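Local coordinates for cell wall surface anchor family protein (PDB 3PF2) that forms the shaft of a Group B Streptococcus pilus as its major, backbone pilin, here as a calcium-binding C-terminal fragment of two Ig-like domains, at residues D81-T84 and T90-I93; T293-K298 and T303-D308. All blocks are in the same frame, centred on the assembly; numbering follows the deposited sequence.

Contact 1. Residues D81-T84 and T90-I93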
ATOM      1  N   ASP A  81     -16.825   9.321  -7.355  1.00 21.11           N
ATOM      2  CA  ASP A  81     -16.716  10.367  -6.357  1.00 20.89           C
ATOM      3  C   ASP A  81     -15.419  10.098  -5.594  1.00 21.04           C
ATOM      4  O   ASP A  81     -15.321   9.114  -4.856  1.00 20.22           O
ATOM      5  CB  ASP A  81     -17.934  10.331  -5.426  1.00 20.89           C
ATOM      6  CG  ASP A  81     -17.974  11.497  -4.461  1.00 21.26           C
ATOM      7  OD1 ASP A  81     -17.655  12.639  -4.864  1.00 22.31           O
ATOM      8  OD2 ASP A  81     -18.341  11.276  -3.292  1.00 21.11           O
ATOM      9  N   GLU A  82     -14.409  10.949  -5.792  1.00 21.07           N
ATOM     10  CA  GLU A  82     -13.073  10.686  -5.235  1.00 21.49           C
ATOM     11  C   GLU A  82     -12.971  10.986  -3.741  1.00 20.44           C
ATOM     12  O   GLU A  82     -13.695  11.839  -3.226  1.00 20.67           O
ATOM     13  CB  GLU A  82     -12.007  11.475  -6.003  1.00 22.17           C
ATOM     14  CG  GLU A  82     -11.891  11.091  -7.457  1.00 26.36           C
ATOM     15  CD  GLU A  82     -11.435  12.240  -8.354  1.00 31.69           C
ATOM     16  OE1 GLU A  82     -10.549  13.026  -7.947  1.00 34.24           O
ATOM     17  OE2 GLU A  82     -11.964  12.344  -9.483  1.00 33.78           O
ATOM     18  N   PRO A  83     -12.063  10.284  -3.031  1.00 19.87           N
ATOM     19  CA  PRO A  83     -11.773  10.531  -1.620  1.00 19.81           C
ATOM     20  C   PRO A  83     -11.290  11.955  -1.397  1.00 20.47           C
ATOM     21  O   PRO A  83     -10.479  12.452  -2.176  1.00 20.97           O
ATOM     22  CB  PRO A  83     -10.610   9.569  -1.334  1.00 19.80           C
ATOM     23  CG  PRO A  83     -10.795   8.481  -2.279  1.00 19.95           C
ATOM     24  CD  PRO A  83     -11.342   9.100  -3.533  1.00 19.55           C
ATOM     25  N   THR A  84     -11.777  12.602  -0.347  1.00 20.61           N
ATOM     26  CA  THR A  84     -11.300  13.937   0.009  1.00 21.54           C
ATOM     27  C   THR A  84     -11.264  14.028   1.523  1.00 21.45           C
ATOM     28  O   THR A  84     -11.757  13.134   2.213  1.00 21.26           O
ATOM     29  CB  THR A  84     -12.236  15.063  -0.524  1.00 21.31           C
ATOM     30  OG1 THR A  84     -13.500  14.983   0.144  1.00 22.75           O
ATOM     31  CG2 THR A  84     -12.450  14.965  -2.023  1.00 22.21           C
ATOM     32  N   THR A  90     -13.045   8.774   1.338  1.00 17.56           N
ATOM     33  CA  THR A  90     -13.985   7.771   0.849  1.00 17.71           C
ATOM     34  C   THR A  90     -14.200   7.855  -0.653  1.00 18.06           C
ATOM     35  O   THR A  90     -14.582   8.907  -1.185  1.00 18.83           O
ATOM     36  CB  THR A  90     -15.350   7.879   1.596  1.00 17.53           C
ATOM     37  OG1 THR A  90     -15.152   7.617   2.989  1.00 17.82           O
ATOM     38  CG2 THR A  90     -16.365   6.893   1.058  1.00 16.75           C
ATOM     39  N   LEU A  91     -13.946   6.733  -1.324  1.00 17.76           N
ATOM     40  CA  LEU A  91     -14.243   6.553  -2.736  1.00 17.86           C
ATOM     41  C   LEU A  91     -15.645   5.967  -2.919  1.00 18.06           C
ATOM     42  O   LEU A  91     -16.023   5.006  -2.240  1.00 16.95           O
ATOM     43  CB  LEU A  91     -13.206   5.621  -3.364  1.00 17.67           C
ATOM     44  CG  LEU A  91     -13.400   5.132  -4.806  1.00 17.93           C
ATOM     45  CD1 LEU A  91     -13.341   6.309  -5.809  1.00 16.39           C
ATOM     46  CD2 LEU A  91     -12.351   4.071  -5.158  1.00 17.74           C
ATOM     47  N   LYS A  92     -16.418   6.545  -3.834  1.00 18.34           N
ATOM     48  CA  LYS A  92     -17.689   5.941  -4.215  1.00 19.32           C
ATOM     49  C   LYS A  92     -17.738   5.794  -5.718  1.00 19.47           C
ATOM     50  O   LYS A  92     -17.453   6.754  -6.435  1.00 20.51           O
ATOM     51  CB  LYS A  92     -18.853   6.797  -3.732  1.00 19.66           C
ATOM     52  CG  LYS A  92     -20.213   6.127  -3.895  1.00 22.80           C
ATOM     53  CD  LYS A  92     -21.328   7.148  -3.710  1.00 26.24           C
ATOM     54  CE  LYS A  92     -21.510   7.558  -2.263  1.00 29.74           C
ATOM     55  NZ  LYS A  92     -22.487   8.696  -2.205  1.00 32.53           N
ATOM     56  N   ILE A  93     -18.058   4.591  -6.192  1.00 19.24           N
ATOM     57  CA  ILE A  93     -18.213   4.315  -7.618  1.00 19.09           C
ATOM     58  C   ILE A  93     -19.649   3.873  -7.878  1.00 19.37           C
ATOM     59  O   ILE A  93     -20.102   2.848  -7.371  1.00 18.65           O
ATOM     60  CB  ILE A  93     -17.213   3.257  -8.135  1.00 19.63           C
ATOM     61  CG1 ILE A  93     -15.772   3.747  -7.926  1.00 19.82           C
ATOM     62  CG2 ILE A  93     -17.491   2.905  -9.614  1.00 19.92           C
ATOM     63  CD1 ILE A  93     -14.747   2.678  -8.131  1.00 21.65           C
TER
HETATM   64  O   HOH W   1     -17.247   9.369  -1.682  1.00 20.41           O
HETATM   65  O   HOH W   2     -21.103  10.805  -3.198  1.00 26.98           O

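Contact 2. Residues T293-K298 and T303-D308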
ATOM      1  N   THR A 293       9.365  -5.644  13.035  1.00 11.88           N
ATOM      2  CA  THR A 293       9.706  -5.131  14.361  1.00 12.31           C
ATOM      3  C   THR A 293      11.000  -4.310  14.413  1.00 12.05           C
ATOM      4  O   THR A 293      11.577  -4.120  15.490  1.00 12.77           O
ATOM      5  CB  THR A 293       9.782  -6.281  15.413  1.00 12.37           C
ATOM      6  OG1 THR A 293      10.774  -7.247  15.003  1.00 14.04           O
ATOM      7  CG2 THR A 293       8.428  -6.969  15.556  1.00 14.16           C
ATOM      8  N   SER A 294      11.444  -3.804  13.270  1.00 11.32           N
ATOM      9  CA  SER A 294      12.712  -3.057  13.220  1.00 11.44           C
ATOM     10  C   SER A 294      12.545  -1.568  13.531  1.00 11.21           C
ATOM     11  O   SER A 294      13.524  -0.823  13.574  1.00 10.98           O
ATOM     12  CB  SER A 294      13.417  -3.271  11.857  1.00 10.62           C
ATOM     13  OG  SER A 294      12.555  -2.969  10.772  1.00 11.26           O
ATOM     14  N   TYR A 295      11.304  -1.126  13.760  1.00 11.83           N
ATOM     15  CA  TYR A 295      11.061   0.276  14.096  1.00 12.59           C
ATOM     16  C   TYR A 295      10.215   0.352  15.372  1.00 12.47           C
ATOM     17  O   TYR A 295      10.587   1.015  16.328  1.00 12.83           O
ATOM     18  CB  TYR A 295      10.399   1.059  12.946  1.00 12.71           C
ATOM     19  CG  TYR A 295      10.421   2.560  13.216  1.00 12.56           C
ATOM     20  CD1 TYR A 295      11.530   3.332  12.867  1.00 14.19           C
ATOM     21  CD2 TYR A 295       9.346   3.193  13.841  1.00 14.13           C
ATOM     22  CE1 TYR A 295      11.566   4.696  13.124  1.00 14.76           C
ATOM     23  CE2 TYR A 295       9.364   4.555  14.094  1.00 13.14           C
ATOM     24  CZ  TYR A 295      10.485   5.301  13.741  1.00 15.78           C
ATOM     25  OH  TYR A 295      10.521   6.652  13.990  1.00 14.63           O
ATOM     26  N   ASN A 296       9.078  -0.326  15.351  1.00 13.44           N
ATOM     27  CA  ASN A 296       8.216  -0.534  16.509  1.00 13.44           C
ATOM     28  C   ASN A 296       8.335  -1.956  17.007  1.00 14.02           C
ATOM     29  O   ASN A 296       8.329  -2.893  16.217  1.00 13.63           O
ATOM     30  CB  ASN A 296       6.759  -0.284  16.098  1.00 13.28           C
ATOM     31  CG  ASN A 296       6.540   1.111  15.534  1.00 13.69           C
ATOM     32  OD1 ASN A 296       5.947   1.281  14.456  1.00 16.66           O
ATOM     33  ND2 ASN A 296       7.013   2.114  16.254  1.00 12.37           N
ATOM     34  N   THR A 297       8.391  -2.143  18.325  1.00 14.84           N
ATOM     35  CA  THR A 297       8.509  -3.496  18.868  1.00 15.89           C
ATOM     36  C   THR A 297       7.189  -4.239  18.763  1.00 16.14           C
ATOM     37  O   THR A 297       7.176  -5.459  18.574  1.00 16.69           O
ATOM     38  CB  THR A 297       8.964  -3.500  20.344  1.00 16.23           C
ATOM     39  OG1 THR A 297       7.999  -2.787  21.135  1.00 17.48           O
ATOM     40  CG2 THR A 297      10.348  -2.844  20.487  1.00 17.04           C
ATOM     41  N   LYS A 298       6.082  -3.504  18.875  1.00 15.97           N
ATOM     42  CA  LYS A 298       4.759  -4.134  18.846  1.00 16.39           C
ATOM     43  C   LYS A 298       3.752  -3.387  17.938  1.00 16.14           C
ATOM     44  O   LYS A 298       2.764  -2.824  18.416  1.00 15.84           O
ATOM     45  CB  LYS A 298       4.241  -4.315  20.280  1.00 16.80           C
ATOM     46  CG  LYS A 298       5.082  -5.288  21.107  1.00 19.00           C
ATOM     47  CD  LYS A 298       4.445  -5.612  22.475  1.00 23.56           C
ATOM     48  CE  LYS A 298       5.336  -6.569  23.285  1.00 26.78           C
ATOM     49  NZ  LYS A 298       4.722  -6.977  24.590  1.00 29.30           N
ATOM     50  N   THR A 303      -1.508   2.512  17.353  1.00 18.76           N
ATOM     51  CA  THR A 303      -2.130   3.259  16.254  1.00 18.51           C
ATOM     52  C   THR A 303      -1.272   4.420  15.745  1.00 18.06           C
ATOM     53  O   THR A 303      -1.638   5.109  14.784  1.00 17.84           O
ATOM     54  CB  THR A 303      -3.557   3.740  16.622  1.00 18.99           C
ATOM     55  OG1 THR A 303      -3.527   4.331  17.924  1.00 19.47           O
ATOM     56  CG2 THR A 303      -4.525   2.564  16.609  1.00 20.11           C
ATOM     57  N   VAL A 304      -0.111   4.603  16.374  1.00 17.65           N
ATOM     58  CA  VAL A 304       0.903   5.553  15.939  1.00 17.56           C
ATOM     59  C   VAL A 304       2.257   4.957  16.329  1.00 16.89           C
ATOM     60  O   VAL A 304       2.350   4.251  17.328  1.00 16.27           O
ATOM     61  CB  VAL A 304       0.726   6.957  16.601  1.00 17.75           C
ATOM     62  CG1 VAL A 304       1.041   6.924  18.112  1.00 18.95           C
ATOM     63  CG2 VAL A 304       1.583   7.990  15.897  1.00 18.86           C
ATOM     64  N   ASP A 305       3.292   5.237  15.538  1.00 16.95           N
ATOM     65  CA  ASP A 305       4.639   4.721  15.831  1.00 16.98           C
ATOM     66  C   ASP A 305       5.107   5.004  17.263  1.00 17.56           C
ATOM     67  O   ASP A 305       4.891   6.112  17.790  1.00 17.12           O
ATOM     68  CB  ASP A 305       5.684   5.327  14.892  1.00 17.15           C
ATOM     69  CG  ASP A 305       5.550   4.862  13.464  1.00 15.44           C
ATOM     70  OD1 ASP A 305       5.088   3.733  13.212  1.00 13.55           O
ATOM     71  OD2 ASP A 305       5.944   5.645  12.586  1.00 16.24           O
ATOM     72  N   SER A 306       5.766   4.008  17.856  1.00 17.26           N
ATOM     73  CA  SER A 306       6.410   4.181  19.163  0.50 17.33           C
ATOM     74  C   SER A 306       7.914   4.416  19.029  1.00 17.53           C
ATOM     75  O   SER A 306       8.544   4.945  19.944  1.00 17.45           O
ATOM     76  CB  SER A 306       6.136   2.990  20.088  0.50 17.42           C
ATOM     77  OG  SER A 306       6.403   1.754  19.451  0.50 16.67           O
ATOM     78  N   ALA A 307       8.482   4.041  17.881  1.00 17.53           N
ATOM     79  CA  ALA A 307       9.923   4.211  17.614  1.00 17.37           C
ATOM     80  C   ALA A 307      10.806   3.669  18.743  1.00 17.57           C
ATOM     81  O   ALA A 307      11.767   4.323  19.181  1.00 18.93           O
ATOM     82  CB  ALA A 307      10.249   5.684  17.307  1.00 17.09           C
ATOM     83  N   ASP A 308      10.479   2.465  19.194  1.00 17.19           N
ATOM     84  CA  ASP A 308      11.120   1.880  20.362  1.00 17.42           C
ATOM     85  C   ASP A 308      12.002   0.667  20.065  1.00 16.42           C
ATOM     86  O   ASP A 308      12.607   0.109  20.980  1.00 17.44           O
ATOM     87  CB  ASP A 308      10.082   1.545  21.444  1.00 17.29           C
ATOM     88  CG  ASP A 308       9.141   0.427  21.036  1.00 18.99           C
ATOM     89  OD1 ASP A 308       8.725   0.371  19.850  1.00 18.11           O
ATOM     90  OD2 ASP A 308       8.803  -0.397  21.920  1.00 21.73           O
TER
HETATM   91  O   HOH W   3       5.643  -0.738  19.588  1.00 23.68           O

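Contact 1. Residues D81-T84 and T90-I93
A beta hairpin at the edge of an antiparallel sheet joins D81–T84 to T90–I93, in the part of the pilin that matches the Cna-B-like family of backbone subunits. D81 ends strand 78–81, one of the two edge strands of the sheet, and faces K92 of strand 90–95 as an antiparallel hydrogen-bonded pair. Both backbone bonds of the pair are nearly straight: D81 N gives its hydrogen to K92 O at 2.8 Å, and K92 N returns one to D81 O at 3.0 Å. Past D81 the chain leaves regular pairing, because P83 has no N-H to offer T90 O; the CA of P83 comes to 3.3 Å from that oxygen instead, in a CA-H...O contact. On the inner side, the P83 ring lies beside the L91 side chain, the two pointing the same way, with P83 CG 3.9 Å from L91 CB. Y59 packs against both, so the inner side of the hairpin rests on strand 57–67, which belongs to another antiparallel sheet, while V62 and V136 also meet the buried L91. The turn between the segments is tied by N87, whose side chain bonds to E82 O and T84 N and whose carbonyl accepts from T90 OG1.

The outer side is polar. D81 and K92 leave the same face of the sheet, with D81 CB 4.0 Å from K92 CB. Their charged ends, D81 OD2 and K92 NZ, are 5.0 Å apart and not in direct contact. With CG anti to the backbone N (chi1 -173°), the D81 carboxylate is placed where OD2 accepts from two waters. One also donates to T90 O, beside the proline; the other bridges to K92, accepting from NZ at 2.7 Å.

Contact 2. Residues T293-K298 and T303-D308
The side chain of Y295 packs against A307, its CE2 3.5 Å from A307 CB, while D305 CB meets the ring edge near its plane. Ring and D305 carboxylate are turned 61° apart. Y295 reaches this place with CG anti to its own nitrogen, which carries the hydroxyl on to E249; the D305 carboxylate forms a salt bridge with K251 and accepts from L146 N. Beside the ring the buried N296 side chain fits against D305 and S306. These residues belong to the prealbumin-like part of the chain, in an irregular loop between strands 286–290 and 312–316 that doubles back on itself without strand pairing.

Towards solvent, packing gives way to a few polar links centred on D308. Its carboxylate takes T297 with both oxygens, each on the syn side but tilted out of the carboxylate plane, by 32° for T297 N and 21° for T297 OG1. T297 N donates to D308 OD1 at 3.0 Å, and T297 OG1 to D308 OD2 at 2.6 Å. In one of the two conformers modelled for S306, its OG also donates to D308 OD1, from above the plane and from the face opposite T297 N. On the exposed side a water accepts from K298 N at 2.9 Å.

The two contacts follow one another along the chain, contact 1 closing well before contact 2 opens, and fall in different domains of the elongated fragment. Their centres lie 31 Å apart and their nearest atoms about 18 Å, so they do not touch. Contact 1 sits at the edge of the sheet 78–81, 90–95, 46–52, 155–159 and 169–171 in the Cna-B-like part; contact 2 lies within the loop between strands 286–290 and 312–316, in the prealbumin-like part. The loop of contact 2 nevertheless packs on a much earlier piece of chain, around V145 and L146, which precedes strand 150–151, an antiparallel partner of strand 178–190.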